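Local coordinates for serpin B3 (Homo sapiens, PDB 4ZK3), which belongs to the serpin family of protease inhibitors and, as Pso p27, forms a compact structure that builds large aggregates linked to psoriasis, at residues A[106-111]-A[130-135]; A[113-118]-A[316-321]; A[214-219]-A[277-282]. One frame throughout, in Å; residues are numbered along the deposited sequence.

Interaction 1. Residues A[106-111]-A[130-135]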
ATOM      1  N   LYS A 106       9.938 -11.415  -4.181  1.00 19.29           N
ATOM      2  CA  LYS A 106      10.902 -12.054  -5.042  1.00 21.05           C
ATOM      3  C   LYS A 106      12.219 -11.291  -5.169  1.00 19.14           C
ATOM      4  O   LYS A 106      12.239 -10.092  -5.228  1.00 18.93           O
ATOM      5  CB  LYS A 106      10.304 -12.274  -6.459  1.00 25.02           C
ATOM      6  CG  LYS A 106      11.144 -13.224  -7.339  1.00 28.11           C
ATOM      7  CD  LYS A 106      10.399 -13.604  -8.600  1.00 29.59           C
ATOM      8  CE  LYS A 106      11.193 -14.535  -9.491  1.00 36.18           C
ATOM      9  NZ  LYS A 106      10.387 -15.124 -10.623  1.00 35.38           N
ATOM     10  N   LEU A 107      13.319 -12.042  -5.230  1.00 20.01           N
ATOM     11  CA  LEU A 107      14.634 -11.541  -5.515  1.00 19.72           C
ATOM     12  C   LEU A 107      15.058 -11.885  -6.948  1.00 19.01           C
ATOM     13  O   LEU A 107      15.138 -13.035  -7.336  1.00 20.39           O
ATOM     14  CB  LEU A 107      15.641 -12.067  -4.486  1.00 20.19           C
ATOM     15  CG  LEU A 107      17.116 -11.818  -4.812  1.00 22.53           C
ATOM     16  CD1 LEU A 107      17.449 -10.357  -4.961  1.00 25.56           C
ATOM     17  CD2 LEU A 107      18.055 -12.414  -3.803  1.00 27.09           C
ATOM     18  N   PHE A 108      15.373 -10.867  -7.719  1.00 22.31           N
ATOM     19  CA  PHE A 108      15.945 -11.037  -9.036  1.00 21.83           C
ATOM     20  C   PHE A 108      17.420 -10.593  -8.883  1.00 23.85           C
ATOM     21  O   PHE A 108      17.717  -9.434  -8.603  1.00 24.80           O
ATOM     22  CB  PHE A 108      15.264 -10.181 -10.094  1.00 23.20           C
ATOM     23  CG  PHE A 108      13.835 -10.571 -10.413  1.00 23.45           C
ATOM     24  CD1 PHE A 108      12.756 -10.009  -9.684  1.00 25.38           C
ATOM     25  CD2 PHE A 108      13.541 -11.440 -11.430  1.00 25.22           C
ATOM     26  CE1 PHE A 108      11.432 -10.356  -9.958  1.00 23.86           C
ATOM     27  CE2 PHE A 108      12.207 -11.763 -11.727  1.00 23.98           C
ATOM     28  CZ  PHE A 108      11.172 -11.214 -10.994  1.00 24.68           C
ATOM     29  N   GLY A 109      18.348 -11.530  -9.040  1.00 24.62           N
ATOM     30  CA  GLY A 109      19.745 -11.166  -8.959  1.00 23.26           C
ATOM     31  C   GLY A 109      20.506 -11.423 -10.220  1.00 22.63           C
ATOM     32  O   GLY A 109      20.164 -12.308 -10.982  1.00 23.29           O
ATOM     33  N   GLU A 110      21.585 -10.673 -10.396  1.00 24.60           N
ATOM     34  CA  GLU A 110      22.499 -10.939 -11.482  1.00 25.77           C
ATOM     35  C   GLU A 110      22.966 -12.397 -11.453  1.00 29.49           C
ATOM     36  O   GLU A 110      23.317 -12.957 -10.402  1.00 28.88           O
ATOM     37  CB  GLU A 110      23.630  -9.929 -11.484  1.00 27.05           C
ATOM     38  CG  GLU A 110      24.844 -10.380 -12.293  1.00 30.21           C
ATOM     39  CD  GLU A 110      24.586 -10.594 -13.769  1.00 30.73           C
ATOM     40  OE1 GLU A 110      23.701  -9.929 -14.355  1.00 33.42           O
ATOM     41  OE2 GLU A 110      25.277 -11.444 -14.334  1.00 33.72           O
ATOM     42  N   LYS A 111      22.895 -13.010 -12.632  1.00 29.38           N
ATOM     43  CA  LYS A 111      23.126 -14.424 -12.864  1.00 33.41           C
ATOM     44  C   LYS A 111      24.498 -14.901 -12.342  1.00 30.94           C
ATOM     45  O   LYS A 111      24.646 -15.979 -11.736  1.00 27.06           O
ATOM     46  CB  LYS A 111      23.067 -14.635 -14.388  1.00 42.26           C
ATOM     47  CG  LYS A 111      22.539 -15.971 -14.866  1.00 51.30           C
ATOM     48  CD  LYS A 111      22.424 -15.977 -16.400  1.00 55.05           C
ATOM     49  CE  LYS A 111      23.603 -15.244 -17.045  1.00 60.50           C
ATOM     50  NZ  LYS A 111      23.965 -15.733 -18.407  1.00 67.14           N
ATOM     51  N   SER A 130      11.084 -15.949  -3.286  1.00 26.67           N
ATOM     52  CA  SER A 130      11.706 -16.845  -4.258  1.00 27.24           C
ATOM     53  C   SER A 130      12.783 -16.039  -4.965  1.00 24.95           C
ATOM     54  O   SER A 130      12.820 -14.818  -4.858  1.00 25.17           O
ATOM     55  CB  SER A 130      10.665 -17.391  -5.266  1.00 26.61           C
ATOM     56  OG  SER A 130      10.021 -16.298  -5.912  1.00 29.73           O
ATOM     57  N   VAL A 131      13.688 -16.739  -5.629  1.00 23.61           N
ATOM     58  CA  VAL A 131      14.869 -16.138  -6.231  1.00 24.76           C
ATOM     59  C   VAL A 131      14.934 -16.516  -7.709  1.00 23.77           C
ATOM     60  O   VAL A 131      14.846 -17.706  -8.072  1.00 23.16           O
ATOM     61  CB  VAL A 131      16.134 -16.649  -5.558  1.00 23.93           C
ATOM     62  CG1 VAL A 131      17.349 -16.064  -6.236  1.00 26.56           C
ATOM     63  CG2 VAL A 131      16.102 -16.305  -4.047  1.00 26.65           C
ATOM     64  N   GLU A 132      15.113 -15.525  -8.546  1.00 22.64           N
ATOM     65  CA  GLU A 132      15.352 -15.822  -9.948  1.00 26.72           C
ATOM     66  C   GLU A 132      16.594 -15.076 -10.374  1.00 23.74           C
ATOM     67  O   GLU A 132      16.774 -13.905 -10.009  1.00 22.17           O
ATOM     68  CB  GLU A 132      14.146 -15.438 -10.820  1.00 28.30           C
ATOM     69  CG  GLU A 132      14.451 -15.663 -12.286  1.00 34.31           C
ATOM     70  CD  GLU A 132      13.233 -15.881 -13.155  1.00 42.75           C
ATOM     71  OE1 GLU A 132      12.116 -15.555 -12.674  1.00 42.10           O
ATOM     72  OE2 GLU A 132      13.412 -16.360 -14.321  1.00 36.07           O
ATOM     73  N   SER A 133      17.461 -15.769 -11.116  1.00 24.50           N
ATOM     74  CA  SER A 133      18.658 -15.169 -11.721  1.00 24.06           C
ATOM     75  C   SER A 133      18.441 -14.683 -13.131  1.00 24.13           C
ATOM     76  O   SER A 133      17.915 -15.417 -13.972  1.00 30.51           O
ATOM     77  CB  SER A 133      19.817 -16.190 -11.696  1.00 29.31           C
ATOM     78  OG  SER A 133      20.182 -16.555 -10.379  1.00 28.07           O
ATOM     79  N   VAL A 134      18.811 -13.442 -13.397  1.00 24.12           N
ATOM     80  CA  VAL A 134      18.637 -12.798 -14.707  1.00 25.50           C
ATOM     81  C   VAL A 134      19.933 -12.152 -15.146  1.00 28.78           C
ATOM     82  O   VAL A 134      20.888 -11.995 -14.348  1.00 29.06           O
ATOM     83  CB  VAL A 134      17.462 -11.783 -14.672  1.00 27.62           C
ATOM     84  CG1 VAL A 134      16.226 -12.515 -14.155  1.00 27.97           C
ATOM     85  CG2 VAL A 134      17.771 -10.589 -13.766  1.00 25.01           C
ATOM     86  N   ASP A 135      20.005 -11.850 -16.443  1.00 31.78           N
ATOM     87  CA  ASP A 135      21.206 -11.329 -17.079  1.00 32.53           C
ATOM     88  C   ASP A 135      21.187  -9.829 -17.146  1.00 31.24           C
ATOM     89  O   ASP A 135      20.900  -9.240 -18.198  1.00 34.24           O
ATOM     90  CB  ASP A 135      21.335 -11.930 -18.499  1.00 39.05           C
ATOM     91  CG  ASP A 135      22.760 -11.771 -19.118  1.00 41.36           C
ATOM     92  OD1 ASP A 135      23.590 -10.919 -18.711  1.00 39.34           O
ATOM     93  OD2 ASP A 135      23.022 -12.534 -20.066  1.00 51.53           O
TER
HETATM   94  O   HOH W   1      25.315 -12.383 -16.809  1.00 33.50           O
HETATM   95  O   HOH W   2      22.567 -17.590 -10.728  1.00 42.64           O
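Lys106 and Glu132 form a salt bridge, with NZ of Lys106 2.7 Å from OE1 of Glu132 and approaching nearly along that oxygen's C-O bond. The lysine chain is extended, with CG anti to the backbone N (chi1 -167°), and its CE passes beside CB of Glu132. The same OE1 comes obliquely to the Phe108 ring, 3.9 Å from CE2. Trp150 gives the lysine ammonium a cation-pi partner. A second, long salt bridge runs from Lys111 NZ to Asp135 OD2 (3.7 Å) at the other end.

Five backbone hydrogen bonds join the strands in parallel, from Leu107 N to Ser130 O (2.8 Å) through to Lys111 N to Val134 O. The last is the most bent, at 133°. These are two strands of serpin sheet A, linked by helix 117-127 in a beta-alpha-beta unit. Leu107 packs against Leu120 and Ile123 of that helix, while Phe108 and Val134 face helix 140-153.

Among apolar contacts, CG1 of Val134 meets the edge of the Phe108 ring, 4.0 Å from CD2.

Water bridges Glu110 OE2, at 2.6 Å, weakly to Asp135 OD1. These carboxylates also accept bonds from Thr112 and Asn138. A second water joins Lys111 O and Ser133 OG.

Interaction 2. Residues A[113-118]-A[316-321]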
ATOM      1  N   TYR A 113      26.180 -13.428  -9.955  1.00 33.59           N
ATOM      2  CA  TYR A 113      26.475 -12.728  -8.735  1.00 34.86           C
ATOM      3  C   TYR A 113      26.111 -13.588  -7.562  1.00 34.33           C
ATOM      4  O   TYR A 113      25.070 -14.192  -7.568  1.00 36.63           O
ATOM      5  CB  TYR A 113      25.696 -11.449  -8.721  1.00 34.90           C
ATOM      6  CG  TYR A 113      26.129 -10.478  -7.656  1.00 37.20           C
ATOM      7  CD1 TYR A 113      27.260  -9.709  -7.818  1.00 40.75           C
ATOM      8  CD2 TYR A 113      25.374 -10.291  -6.510  1.00 36.85           C
ATOM      9  CE1 TYR A 113      27.670  -8.815  -6.839  1.00 38.61           C
ATOM     10  CE2 TYR A 113      25.757  -9.389  -5.560  1.00 36.27           C
ATOM     11  CZ  TYR A 113      26.915  -8.673  -5.722  1.00 36.71           C
ATOM     12  OH  TYR A 113      27.276  -7.793  -4.754  1.00 37.04           O
ATOM     13  N   LEU A 114      26.956 -13.653  -6.543  1.00 33.38           N
ATOM     14  CA  LEU A 114      26.706 -14.583  -5.432  1.00 33.26           C
ATOM     15  C   LEU A 114      26.229 -13.834  -4.193  1.00 35.42           C
ATOM     16  O   LEU A 114      26.906 -12.895  -3.743  1.00 39.25           O
ATOM     17  CB  LEU A 114      27.954 -15.404  -5.080  1.00 35.34           C
ATOM     18  CG  LEU A 114      28.469 -16.329  -6.187  1.00 35.98           C
ATOM     19  CD1 LEU A 114      29.944 -16.661  -6.008  1.00 38.45           C
ATOM     20  CD2 LEU A 114      27.629 -17.587  -6.245  1.00 34.70           C
ATOM     21  N   PHE A 115      25.093 -14.275  -3.631  1.00 31.78           N
ATOM     22  CA  PHE A 115      24.577 -13.748  -2.341  1.00 30.94           C
ATOM     23  C   PHE A 115      24.955 -14.692  -1.232  1.00 30.52           C
ATOM     24  O   PHE A 115      25.192 -15.851  -1.477  1.00 27.89           O
ATOM     25  CB  PHE A 115      23.035 -13.550  -2.366  1.00 30.96           C
ATOM     26  CG  PHE A 115      22.600 -12.512  -3.336  1.00 27.39           C
ATOM     27  CD1 PHE A 115      22.702 -11.172  -3.020  1.00 28.16           C
ATOM     28  CD2 PHE A 115      22.182 -12.872  -4.605  1.00 26.63           C
ATOM     29  CE1 PHE A 115      22.352 -10.192  -3.947  1.00 28.72           C
ATOM     30  CE2 PHE A 115      21.879 -11.910  -5.563  1.00 26.98           C
ATOM     31  CZ  PHE A 115      21.970 -10.553  -5.237  1.00 25.04           C
ATOM     32  N   LEU A 116      24.979 -14.202  -0.000  1.00 33.46           N
ATOM     33  CA  LEU A 116      25.251 -15.056   1.149  1.00 32.79           C
ATOM     34  C   LEU A 116      24.142 -16.034   1.317  1.00 31.42           C
ATOM     35  O   LEU A 116      22.962 -15.635   1.229  1.00 28.95           O
ATOM     36  CB  LEU A 116      25.347 -14.176   2.389  1.00 39.30           C
ATOM     37  CG  LEU A 116      26.561 -14.236   3.294  1.00 44.99           C
ATOM     38  CD1 LEU A 116      27.854 -14.257   2.493  1.00 46.12           C
ATOM     39  CD2 LEU A 116      26.489 -13.050   4.247  1.00 47.09           C
ATOM     40  N   GLN A 117      24.468 -17.302   1.574  1.00 25.94           N
ATOM     41  CA  GLN A 117      23.441 -18.313   1.752  1.00 27.03           C
ATOM     42  C   GLN A 117      22.559 -17.949   2.916  1.00 29.95           C
ATOM     43  O   GLN A 117      21.334 -18.040   2.865  1.00 28.07           O
ATOM     44  CB  GLN A 117      24.046 -19.680   1.971  1.00 30.00           C
ATOM     45  CG  GLN A 117      23.017 -20.803   1.884  1.00 36.36           C
ATOM     46  CD  GLN A 117      22.377 -20.843   0.483  1.00 36.44           C
ATOM     47  OE1 GLN A 117      23.060 -20.703  -0.504  1.00 41.95           O
ATOM     48  NE2 GLN A 117      21.094 -20.989   0.424  1.00 39.57           N
ATOM     49  N   GLU A 118      23.202 -17.478   3.966  1.00 30.08           N
ATOM     50  CA  GLU A 118      22.508 -16.885   5.099  1.00 33.81           C
ATOM     51  C   GLU A 118      21.385 -15.904   4.667  1.00 27.30           C
ATOM     52  O   GLU A 118      20.298 -15.983   5.163  1.00 28.85           O
ATOM     53  CB  GLU A 118      23.526 -16.121   5.965  1.00 38.34           C
ATOM     54  CG  GLU A 118      23.176 -16.029   7.430  1.00 45.98           C
ATOM     55  CD  GLU A 118      24.080 -15.023   8.173  1.00 55.11           C
ATOM     56  OE1 GLU A 118      25.099 -14.524   7.609  1.00 49.29           O
ATOM     57  OE2 GLU A 118      23.742 -14.705   9.331  1.00 52.21           O
ATOM     58  N   GLY A 316      25.373  -7.805   4.891  1.00 26.21           N
ATOM     59  CA  GLY A 316      24.575  -9.012   5.212  1.00 27.50           C
ATOM     60  C   GLY A 316      23.982  -9.730   3.977  1.00 25.31           C
ATOM     61  O   GLY A 316      23.487 -10.880   4.057  1.00 26.12           O
ATOM     62  N   MET A 317      24.038  -9.061   2.844  1.00 25.06           N
ATOM     63  CA  MET A 317      23.552  -9.656   1.576  1.00 27.61           C
ATOM     64  C   MET A 317      24.634 -10.495   0.918  1.00 31.62           C
ATOM     65  O   MET A 317      24.323 -11.521   0.301  1.00 32.58           O
ATOM     66  CB  MET A 317      23.116  -8.588   0.609  1.00 25.46           C
ATOM     67  CG  MET A 317      21.812  -7.918   1.005  1.00 27.31           C
ATOM     68  SD  MET A 317      21.247  -6.749  -0.230  1.00 26.73           S
ATOM     69  CE  MET A 317      19.740  -6.107   0.448  1.00 26.91           C
ATOM     70  N   THR A 318      25.886 -10.027   1.027  1.00 34.57           N
ATOM     71  CA  THR A 318      26.999 -10.542   0.244  1.00 35.56           C
ATOM     72  C   THR A 318      28.155 -11.069   1.068  1.00 40.06           C
ATOM     73  O   THR A 318      28.876 -11.913   0.591  1.00 41.02           O
ATOM     74  CB  THR A 318      27.515  -9.452  -0.725  1.00 41.47           C
ATOM     75  OG1 THR A 318      27.657  -8.211  -0.025  1.00 40.94           O
ATOM     76  CG2 THR A 318      26.495  -9.215  -1.880  1.00 40.10           C
ATOM     77  N   GLY A 319      28.318 -10.623   2.308  1.00 44.06           N
ATOM     78  CA  GLY A 319      29.518 -10.921   3.093  1.00 43.25           C
ATOM     79  C   GLY A 319      30.535  -9.778   3.119  1.00 43.73           C
ATOM     80  O   GLY A 319      31.567  -9.863   3.786  1.00 45.49           O
ATOM     81  N   SER A 320      30.294  -8.706   2.394  1.00 41.36           N
ATOM     82  CA  SER A 320      31.194  -7.551   2.500  1.00 42.99           C
ATOM     83  C   SER A 320      30.452  -6.337   2.021  1.00 44.38           C
ATOM     84  O   SER A 320      29.457  -6.463   1.296  1.00 40.60           O
ATOM     85  CB  SER A 320      32.424  -7.747   1.636  1.00 47.16           C
ATOM     86  OG  SER A 320      32.059  -7.623   0.281  1.00 45.12           O
ATOM     87  N   ARG A 321      30.934  -5.160   2.391  1.00 42.43           N
ATOM     88  CA  ARG A 321      30.299  -3.934   1.953  1.00 42.07           C
ATOM     89  C   ARG A 321      30.486  -3.718   0.494  1.00 43.49           C
ATOM     90  O   ARG A 321      31.326  -4.354  -0.120  1.00 56.16           O
ATOM     91  CB  ARG A 321      30.844  -2.739   2.696  1.00 44.46           C
ATOM     92  CG  ARG A 321      30.406  -2.702   4.136  1.00 46.45           C
ATOM     93  CD  ARG A 321      31.013  -1.491   4.821  1.00 48.49           C
ATOM     94  NE  ARG A 321      30.391  -0.276   4.308  1.00 50.14           N
ATOM     95  CZ  ARG A 321      31.015   0.871   4.088  1.00 53.46           C
ATOM     96  NH1 ARG A 321      32.326   0.986   4.307  1.00 56.85           N
ATOM     97  NH2 ARG A 321      30.331   1.906   3.620  1.00 53.16           N
TER
HETATM   98  O   HOH W   3      28.492 -13.981  -1.309  1.00 41.44           O
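Leu116 holds the N-cap position of helix 117-127, and its backbone docks there on Met317, in the short, weakly bonded helical turn around 316-318. Leu116 N donates to Met317 O at 2.8 Å in a nearly straight bond (173°), although it lies tilted out of the carbonyl plane.

The two methyls of Leu116 press on the backbone of 316-319. CD1 rests 3.2 Å from Thr318 O. CD2 lies 3.6 Å from Gly319 N and also meets Gly316 O. Gly319 takes a positive phi of 100°, which suits glycine.

Two aromatic rings pack next to it: Phe115 by Met317 O, Tyr113 by Thr318. Met317 O sits at the edge of the Phe115 ring, 3.7 Å from CD1. Tyr113 CD2 lies over one face of that ring, toward its rim. Tyr113 OH is 3.3 Å from the Thr318 methyl CG2. This methyl stands anti to the carbonyl carbon, beside its own backbone N. One water donates to both Leu114 O and Thr318 O and ties the backbones a second time.

Phe115 and Met317 both pack on Leu174 of strand 174-185. The arrangement is a helix N-cap residue docked on a short helical turn that a positive-phi glycine follows, beside a strand of serpin sheet A.

Interaction 3. Residues A[214-219]-A[277-282]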
ATOM      1  N   ARG A 214     -25.455   3.809  -5.351  1.00 25.05           N
ATOM      2  CA  ARG A 214     -26.361   4.197  -4.263  1.00 28.78           C
ATOM      3  C   ARG A 214     -26.995   2.951  -3.698  1.00 29.97           C
ATOM      4  O   ARG A 214     -27.342   2.055  -4.446  1.00 33.34           O
ATOM      5  CB  ARG A 214     -27.441   5.135  -4.760  1.00 31.03           C
ATOM      6  CG  ARG A 214     -26.866   6.386  -5.444  1.00 39.59           C
ATOM      7  CD  ARG A 214     -27.848   7.508  -5.828  1.00 44.71           C
ATOM      8  NE  ARG A 214     -28.682   7.175  -6.960  1.00 46.47           N
ATOM      9  CZ  ARG A 214     -29.833   6.514  -6.876  1.00 55.45           C
ATOM     10  NH1 ARG A 214     -30.267   6.070  -5.704  1.00 59.69           N
ATOM     11  NH2 ARG A 214     -30.554   6.271  -7.970  1.00 53.57           N
ATOM     12  N   GLN A 215     -27.061   2.881  -2.366  1.00 28.96           N
ATOM     13  CA  GLN A 215     -27.760   1.835  -1.671  1.00 34.08           C
ATOM     14  C   GLN A 215     -28.077   2.317  -0.253  1.00 32.90           C
ATOM     15  O   GLN A 215     -27.425   3.223   0.249  1.00 28.85           O
ATOM     16  CB  GLN A 215     -26.953   0.524  -1.628  1.00 37.31           C
ATOM     17  CG  GLN A 215     -25.754   0.521  -0.673  1.00 36.95           C
ATOM     18  CD  GLN A 215     -25.084  -0.842  -0.575  1.00 40.11           C
ATOM     19  OE1 GLN A 215     -23.984  -1.049  -1.092  1.00 41.57           O
ATOM     20  NE2 GLN A 215     -25.755  -1.788   0.049  1.00 44.92           N
ATOM     21  N   TYR A 216     -29.109   1.705   0.326  1.00 37.10           N
ATOM     22  CA  TYR A 216     -29.663   2.019   1.649  1.00 44.48           C
ATOM     23  C   TYR A 216     -29.540   0.715   2.380  1.00 43.62           C
ATOM     24  O   TYR A 216     -30.088  -0.286   1.941  1.00 44.21           O
ATOM     25  CB  TYR A 216     -31.155   2.428   1.579  1.00 51.09           C
ATOM     26  CG  TYR A 216     -31.749   2.971   2.891  1.00 60.68           C
ATOM     27  CD1 TYR A 216     -31.619   4.319   3.221  1.00 60.75           C
ATOM     28  CD2 TYR A 216     -32.455   2.137   3.788  1.00 62.10           C
ATOM     29  CE1 TYR A 216     -32.145   4.825   4.401  1.00 64.09           C
ATOM     30  CE2 TYR A 216     -32.987   2.639   4.979  1.00 60.85           C
ATOM     31  CZ  TYR A 216     -32.825   3.984   5.280  1.00 64.59           C
ATOM     32  OH  TYR A 216     -33.318   4.535   6.449  1.00 59.40           O
ATOM     33  N   THR A 217     -28.777   0.712   3.460  1.00 44.02           N
ATOM     34  CA  THR A 217     -28.507  -0.517   4.229  1.00 45.71           C
ATOM     35  C   THR A 217     -27.834  -0.149   5.554  1.00 36.82           C
ATOM     36  O   THR A 217     -27.477   1.009   5.768  1.00 37.82           O
ATOM     37  CB  THR A 217     -27.669  -1.526   3.400  1.00 51.82           C
ATOM     38  OG1 THR A 217     -27.019  -2.465   4.259  1.00 55.27           O
ATOM     39  CG2 THR A 217     -26.642  -0.805   2.607  1.00 56.01           C
ATOM     40  N   SER A 218     -27.742  -1.092   6.473  1.00 36.81           N
ATOM     41  CA  SER A 218     -27.087  -0.774   7.735  1.00 42.00           C
ATOM     42  C   SER A 218     -25.600  -1.173   7.747  1.00 40.24           C
ATOM     43  O   SER A 218     -25.212  -2.220   7.251  1.00 46.44           O
ATOM     44  CB  SER A 218     -27.838  -1.374   8.916  1.00 43.81           C
ATOM     45  OG  SER A 218     -27.391  -2.663   9.154  1.00 45.81           O
ATOM     46  N   PHE A 219     -24.781  -0.299   8.309  1.00 38.76           N
ATOM     47  CA  PHE A 219     -23.333  -0.432   8.272  1.00 39.48           C
ATOM     48  C   PHE A 219     -22.860   0.039   9.622  1.00 34.68           C
ATOM     49  O   PHE A 219     -23.552   0.851  10.221  1.00 33.59           O
ATOM     50  CB  PHE A 219     -22.760   0.568   7.269  1.00 35.83           C
ATOM     51  CG  PHE A 219     -22.959   0.223   5.825  1.00 37.89           C
ATOM     52  CD1 PHE A 219     -22.379  -0.908   5.267  1.00 37.86           C
ATOM     53  CD2 PHE A 219     -23.656   1.100   4.989  1.00 38.07           C
ATOM     54  CE1 PHE A 219     -22.539  -1.170   3.916  1.00 38.80           C
ATOM     55  CE2 PHE A 219     -23.804   0.844   3.650  1.00 33.71           C
ATOM     56  CZ  PHE A 219     -23.245  -0.285   3.108  1.00 34.30           C
ATOM     57  N   GLU A 277     -23.906   0.027  14.399  1.00 38.09           N
ATOM     58  CA  GLU A 277     -24.764  -0.338  13.276  1.00 44.16           C
ATOM     59  C   GLU A 277     -25.814   0.742  13.159  1.00 39.24           C
ATOM     60  O   GLU A 277     -26.301   1.193  14.166  1.00 39.05           O
ATOM     61  CB  GLU A 277     -25.390  -1.711  13.494  1.00 48.34           C
ATOM     62  CG  GLU A 277     -24.431  -2.847  13.179  1.00 54.29           C
ATOM     63  CD  GLU A 277     -24.081  -2.926  11.688  1.00 64.45           C
ATOM     64  OE1 GLU A 277     -23.115  -3.648  11.361  1.00 71.19           O
ATOM     65  OE2 GLU A 277     -24.751  -2.265  10.843  1.00 67.49           O
ATOM     66  N   THR A 278     -26.056   1.221  11.940  1.00 39.58           N
ATOM     67  CA  THR A 278     -26.808   2.450  11.639  1.00 38.25           C
ATOM     68  C   THR A 278     -27.233   2.345  10.167  1.00 42.21           C
ATOM     69  O   THR A 278     -26.427   1.864   9.312  1.00 39.69           O
ATOM     70  CB  THR A 278     -25.891   3.710  11.743  1.00 43.47           C
ATOM     71  OG1 THR A 278     -25.124   3.700  12.954  1.00 37.54           O
ATOM     72  CG2 THR A 278     -26.692   5.016  11.624  1.00 40.95           C
ATOM     73  N   ARG A 279     -28.457   2.765   9.840  1.00 40.56           N
ATOM     74  CA  ARG A 279     -28.935   2.766   8.435  1.00 42.18           C
ATOM     75  C   ARG A 279     -28.502   4.022   7.673  1.00 41.76           C
ATOM     76  O   ARG A 279     -28.723   5.127   8.151  1.00 44.74           O
ATOM     77  CB  ARG A 279     -30.445   2.632   8.404  1.00 49.00           C
ATOM     78  CG  ARG A 279     -30.931   1.383   9.138  1.00 56.26           C
ATOM     79  CD  ARG A 279     -32.435   1.169   9.044  1.00 60.10           C
ATOM     80  NE  ARG A 279     -33.068   1.354  10.353  1.00 68.06           N
ATOM     81  CZ  ARG A 279     -33.569   2.504  10.807  1.00 71.32           C
ATOM     82  NH1 ARG A 279     -33.537   3.612  10.064  1.00 73.12           N
ATOM     83  NH2 ARG A 279     -34.118   2.549  12.018  1.00 74.73           N
ATOM     84  N   VAL A 280     -27.874   3.846   6.499  1.00 40.55           N
ATOM     85  CA  VAL A 280     -27.242   4.963   5.723  1.00 40.70           C
ATOM     86  C   VAL A 280     -27.667   5.001   4.187  1.00 39.63           C
ATOM     87  O   VAL A 280     -27.622   3.851   3.623  1.00 40.61           O
ATOM     88  CB  VAL A 280     -25.705   4.722   5.891  1.00 41.70           C
ATOM     89  CG1 VAL A 280     -24.867   5.753   5.136  1.00 42.91           C
ATOM     90  CG2 VAL A 280     -25.305   4.680   7.390  1.00 40.43           C
ATOM     91  N   ASP A 281     -28.128   6.168   3.558  1.00 39.13           N
ATOM     92  CA  ASP A 281     -28.193   6.410   1.995  1.00 35.99           C
ATOM     93  C   ASP A 281     -26.658   6.518   1.849  1.00 31.19           C
ATOM     94  O   ASP A 281     -26.057   7.577   2.116  1.00 31.38           O
ATOM     95  CB  ASP A 281     -29.055   7.689   1.163  1.00 30.27           C
ATOM     96  CG  ASP A 281     -29.571   7.323  -0.472  1.00 29.55           C
ATOM     97  OD1 ASP A 281     -30.087   6.232  -0.661  1.00 46.02           O
ATOM     98  OD2 ASP A 281     -29.560   7.916  -1.655  1.00 11.94           O
ATOM     99  N   LEU A 282     -26.017   5.398   1.491  1.00 31.60           N
ATOM    100  CA  LEU A 282     -24.616   5.453   1.051  1.00 28.90           C
ATOM    101  C   LEU A 282     -24.602   5.760  -0.436  1.00 25.97           C
ATOM    102  O   LEU A 282     -25.155   5.022  -1.197  1.00 26.49           O
ATOM    103  CB  LEU A 282     -23.910   4.117   1.301  1.00 30.79           C
ATOM    104  CG  LEU A 282     -22.522   3.895   0.667  1.00 26.16           C
ATOM    105  CD1 LEU A 282     -21.549   5.007   1.081  1.00 24.92           C
ATOM    106  CD2 LEU A 282     -22.092   2.504   1.068  1.00 28.99           C
TER
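Tyr216 and Arg279 lie side by side on one face of an antiparallel strand pair. The two side chains cross obliquely, with ring and guanidinium planes 26° apart. Tyr216 OH comes to the edge of the guanidinium, 3.7 Å from NH1. The ring reaches over because its CG stands anti to the backbone N (chi1 -171°), which also brings CZ near Arg279 CB. The near end of the ring, at CD1, lies by the backbone of Val280 and Asp281.

Next along this face, Ser218 meets the root of Arg279, with CB 4.1 Å from CG. On its other flank is Glu277, whose chain bends at chi2. That bend brings OE2 to 3.2 Å from Ser218 OG.

On the other face, Phe219, Val280 and Leu282 make the apolar contacts, beside the polar Gln215, Thr217 and Thr278. Phe219 and Leu282 meet at about a right angle, and CD2 of Leu282 touches the ring at CE2, 3.5 Å away. Val280 comes to the edge of the same ring, its CB 4.3 Å from CD2.

The backbones set this register. Leu282 N donates to Gln215 O at 2.9 Å, Val280 N to Thr217 O at 3.0 Å, and Phe219 N to Thr278 O at 2.9 Å. The returning bonds of the last two pairs, from Thr217 N and Thr278 N, are weak. Thr217 OG1 turns to Lys188, and Thr278 OG1 to the carbonyl of Arg276.

The pair belongs to serpin sheet C. Strand 276-294 runs between strand 206-224 and the parallel strand 361-364, where the backbone of Asp281 hydrogen-bonds with those of Glu361 and Phe363. Phe219 and Leu282 pack against Leu232 of strand 229-235, and Leu282 also touches Ile234 there and Phe363 of strand 361-364.

From the N terminus, strand 99-110 enters interaction 1 first. The chain then passes through 113-118 and helix 117-127 before 130-135 closes that short loop. Interaction 2 opens inside this loop and closes about 200 residues later at 316-321, so the two cross. They also touch: Phe115 packs on Leu107 and Gly109. Interaction 3 follows interaction 1 in series, and its whole loop, from 214-219 to 277-282, is nested within that of interaction 2. Its centre lies about 49 Å from that of interaction 1, on the opposite side of the molecule. Interaction 1 pairs two strands of sheet A, interaction 2 ties the start of helix 117-127 to the short helical turn around 316-318, and interaction 3 joins strands of sheet C.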